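Local coordinates for hypothetical protein (Parabacteroides distasonis, PDB 4JM1) that is of unknown function but adopts a small alpha/beta fold resembling the prodomain of alpha-lytic protease, at residues D7-G11 with F12-K16; D38-A41 with S42-E46. One frame throughout, in Å; residues are numbered along the deposited sequence. Where two conformers were deposited one is given.

How the contacts relate
From the N terminus, the chain first runs through helix 3-9, and contact 1 forms where that helix ends: 7-11 and 12-16 are consecutive, so the contact closes the short turn that delivers the chain to strand 16-19, an outermost strand of the four-stranded mixed sheet. After strand 24-29 comes helix 38-50, whose first turns make up contact 2; this helix is the crossover of a beta-alpha-beta unit that ends in strand 58-63. The two contacts follow in series, neither enclosing the other, with centres about 14 Å apart. They meet through F44, whose CE1 lies 3.5 Å from S13 OG and 4.0 Å from I9 CD1, tying the end of the first helix to the second.

Contact 1. Residues D7-G11 with F12-K16; sequences DTITG and FSCEK
F12, I9 and G11 carry the turn in which helix 3-9 stops and the chain doubles back toward strand 16-19. The carbonyl of I9 is its focus. S13 N donates to I9 O over 3.0 Å and lies in the carbonyl plane, whereas F12 N, at 2.9 Å from the same I9 O, comes from above that plane, 51° out of it; C14 N adds a weak third bond. T10 has left helical geometry, and G11, with its positive phi of 71°, makes the reversal that lets G11 N reach C14 O at 2.8 Å in a weak bond; T10 and C14 form a single beta bridge. F12 CB sits 3.5 Å from T8 O, while CG, anti to the backbone N (chi1 175°), carries the ring outward from the turn. On the buried side, I9 CB meets S13 OG at 3.4 Å and I9 CD1 reaches C14 SG at 3.9 Å. I27 of strand 24-29 touches both I9 and C14. E15 and K16 then pair with A28 in a classic beta bulge. Two good bonds, one in-plane and one from above, and a weak third thus satisfy the last helical carbonyl, while apolar I9 and C14 anchor the turn against the sheet.

Contact 2. Residues D38-A41 with S42-E46; sequences DMLA and SQFLE
Regular i to i+4 hydrogen bonds join 38-41 to 42-46 as successive turns of helix 38-50: S42 N to D38 O, Q43 N to M39 O, F44 N to L40 O and L45 N to A41 O. The third is the straightest, 2.9 Å between F44 N and L40 O with an N-H...O angle of 169°. M39 O also accepts a hydrogen bond from a water 2.8 Å away. Q43 CG, set beside the backbone N (chi1 -65°), packs 3.3 Å from M39 O; the further bend at chi2 turns the amide, whose OE1 accepts a weak bond from the same water. One turn apart, L40 and F44 lie side by side and point the same way. L40 CG stands anti to its backbone nitrogen (chi1 179°), and CD1 rests 3.7 Å from F44 CE2. The ring continues to Y5 and I9 of helix 3-9 and to I27 of strand 24-29, while A41 and L45 both pack on V59 of strand 58-63. An alanine in place of F44 would remove the ring and is likely to open a gap between the two helices, leaving L40 CD1 without its aromatic neighbour. The helix is amphipathic: D38, Q43 and E46 are exposed, whereas A41, F44 and L45, with L40, fasten the crossover to the core.

Contact 1. Residues D7-G11 with F12-K16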
# COMPACT_ATOMS: atom_id res chain seq x y z
N ASP A 7 9.21 -2.67 6.02
CA ASP A 7 10.61 -2.25 6.07
C ASP A 7 11.48 -2.83 4.96
O ASP A 7 12.58 -2.33 4.70
CB ASP A 7 11.22 -2.48 7.46
CG ASP A 7 10.59 -1.62 8.55
OD1 ASP A 7 9.86 -0.65 8.22
OD2 ASP A 7 10.82 -1.94 9.76
N THR A 8 11.01 -3.88 4.30
CA THR A 8 11.70 -4.46 3.15
C THR A 8 11.33 -3.77 1.84
O THR A 8 12.17 -3.62 0.97
CB THR A 8 11.48 -5.96 3.10
OG1 THR A 8 12.02 -6.54 4.29
CG2 THR A 8 12.16 -6.61 1.89
N ILE A 9 10.07 -3.38 1.68
CA ILE A 9 9.65 -2.76 0.43
C ILE A 9 9.91 -1.24 0.40
O ILE A 9 9.96 -0.67 -0.69
CB ILE A 9 8.16 -3.05 0.08
CG1 ILE A 9 7.18 -2.45 1.10
CG2 ILE A 9 7.91 -4.57 -0.05
CD1 ILE A 9 5.71 -2.50 0.62
N THR A 10 10.02 -0.60 1.58
CA THR A 10 10.18 0.85 1.64
C THR A 10 11.50 1.28 1.00
O THR A 10 12.58 0.85 1.40
CB THR A 10 10.05 1.36 3.09
OG1 THR A 10 8.70 1.11 3.54
CG2 THR A 10 10.32 2.86 3.17
N GLY A 11 11.39 2.16 0.01
CA GLY A 11 12.55 2.57 -0.76
C GLY A 11 13.11 1.52 -1.68
O GLY A 11 14.22 1.68 -2.18
N PHE A 12 12.40 0.41 -1.84
CA PHE A 12 12.77 -0.66 -2.75
C PHE A 12 11.79 -0.69 -3.93
O PHE A 12 12.18 -0.51 -5.06
CB PHE A 12 12.82 -2.03 -2.04
CG PHE A 12 13.09 -3.14 -2.97
CD1 PHE A 12 14.37 -3.30 -3.48
CD2 PHE A 12 12.09 -4.03 -3.33
CE1 PHE A 12 14.64 -4.31 -4.38
CE2 PHE A 12 12.36 -5.08 -4.22
CZ PHE A 12 13.64 -5.22 -4.74
N SER A 13 10.52 -0.91 -3.63
CA SER A 13 9.46 -1.02 -4.63
C SER A 13 8.35 0.03 -4.44
O SER A 13 7.35 0.08 -5.19
CB SER A 13 8.87 -2.42 -4.61
OG SER A 13 8.48 -2.77 -3.31
N CYS A 14 8.54 0.88 -3.43
CA CYS A 14 7.67 2.00 -3.17
C CYS A 14 8.43 3.03 -2.35
O CYS A 14 9.60 2.80 -2.02
CB CYS A 14 6.43 1.53 -2.43
SG CYS A 14 6.75 1.01 -0.70
N GLU A 15 7.83 4.19 -2.09
CA GLU A 15 8.48 5.20 -1.28
C GLU A 15 8.13 5.19 0.19
O GLU A 15 8.98 5.48 1.01
CB GLU A 15 8.31 6.59 -1.90
CG GLU A 15 9.01 6.63 -3.26
CD GLU A 15 9.26 7.98 -3.85
OE1 GLU A 15 9.13 9.01 -3.16
OE2 GLU A 15 9.61 8.00 -5.07
N LYS A 16 6.89 4.81 0.50
CA LYS A 16 6.41 4.72 1.88
C LYS A 16 5.21 3.77 1.89
O LYS A 16 4.53 3.61 0.88
CB LYS A 16 6.02 6.12 2.40
CG LYS A 16 5.77 6.21 3.91
CD LYS A 16 5.66 7.65 4.41
CE LYS A 16 5.23 7.69 5.89
NZ LYS A 16 5.49 9.01 6.61

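Contact 2. Residues D38-A41 with S42-E46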
# COMPACT_ATOMS: atom_id res chain seq x y z
N ASP A 38 -4.59 -0.71 -10.35
CA ASP A 38 -5.13 -1.89 -9.70
C ASP A 38 -4.20 -3.10 -9.84
O ASP A 38 -4.16 -3.93 -8.95
CB ASP A 38 -6.51 -2.26 -10.23
CG ASP A 38 -7.61 -1.28 -9.83
OD1 ASP A 38 -7.38 -0.32 -9.04
OD2 ASP A 38 -8.77 -1.52 -10.30
N MSE A 39 -3.57 -3.27 -11.01
CA MSE A 39 -2.72 -4.46 -11.18
C MSE A 39 -1.52 -4.45 -10.22
O MSE A 39 -1.14 -5.48 -9.66
CB MSE A 39 -2.25 -4.62 -12.62
CG MSE A 39 -3.37 -4.89 -13.59
SE MSE A 39 -2.90 -5.27 -15.41
CE MSE A 39 -2.42 -7.10 -14.98
N LEU A 40 -0.95 -3.28 -10.02
CA LEU A 40 0.12 -3.11 -9.03
C LEU A 40 -0.37 -3.45 -7.63
O LEU A 40 0.30 -4.19 -6.90
CB LEU A 40 0.67 -1.68 -9.09
CG LEU A 40 1.79 -1.34 -8.10
CD1 LEU A 40 3.06 -2.13 -8.42
CD2 LEU A 40 2.02 0.17 -8.06
N ALA A 41 -1.56 -2.98 -7.29
CA ALA A 41 -2.14 -3.27 -5.99
C ALA A 41 -2.29 -4.77 -5.78
O ALA A 41 -1.96 -5.29 -4.72
CB ALA A 41 -3.52 -2.59 -5.82
N SER A 42 -2.74 -5.48 -6.83
CA SER A 42 -2.94 -6.92 -6.70
C SER A 42 -1.61 -7.65 -6.55
O SER A 42 -1.50 -8.61 -5.78
CB SER A 42 -3.73 -7.47 -7.89
OG SER A 42 -3.85 -8.88 -7.78
N GLN A 43 -0.58 -7.19 -7.25
CA GLN A 43 0.75 -7.80 -7.11
C GLN A 43 1.32 -7.60 -5.70
O GLN A 43 1.89 -8.54 -5.12
CB GLN A 43 1.71 -7.26 -8.17
CG GLN A 43 1.33 -7.64 -9.60
CD GLN A 43 1.62 -9.08 -9.88
OE1 GLN A 43 0.73 -9.95 -9.90
NE2 GLN A 43 2.89 -9.36 -10.09
N PHE A 44 1.17 -6.40 -5.16
CA PHE A 44 1.60 -6.15 -3.81
C PHE A 44 0.81 -6.99 -2.79
O PHE A 44 1.37 -7.50 -1.81
CB PHE A 44 1.48 -4.67 -3.45
CG PHE A 44 2.72 -3.87 -3.71
CD1 PHE A 44 3.89 -4.13 -3.02
CD2 PHE A 44 2.69 -2.79 -4.58
CE1 PHE A 44 5.04 -3.39 -3.23
CE2 PHE A 44 3.84 -2.02 -4.80
CZ PHE A 44 5.01 -2.32 -4.13
N LEU A 45 -0.50 -7.12 -2.99
CA LEU A 45 -1.30 -7.93 -2.05
C LEU A 45 -0.82 -9.37 -2.04
O LEU A 45 -0.64 -9.98 -1.00
CB LEU A 45 -2.79 -7.84 -2.39
CG LEU A 45 -3.77 -8.58 -1.48
CD1 LEU A 45 -3.65 -8.16 -0.01
CD2 LEU A 45 -5.21 -8.41 -2.02
N GLU A 46 -0.60 -9.92 -3.23
CA GLU A 46 -0.10 -11.29 -3.33
C GLU A 46 1.27 -11.44 -2.66
O GLU A 46 1.54 -12.44 -1.96
CB GLU A 46 -0.03 -11.73 -4.81
CG GLU A 46 0.47 -13.16 -5.06
CD GLU A 46 0.50 -13.55 -6.55
OE1 GLU A 46 -0.30 -12.99 -7.35
OE2 GLU A 46 1.33 -14.42 -6.93
O HOH W 1 -1.77 -7.84 -11.11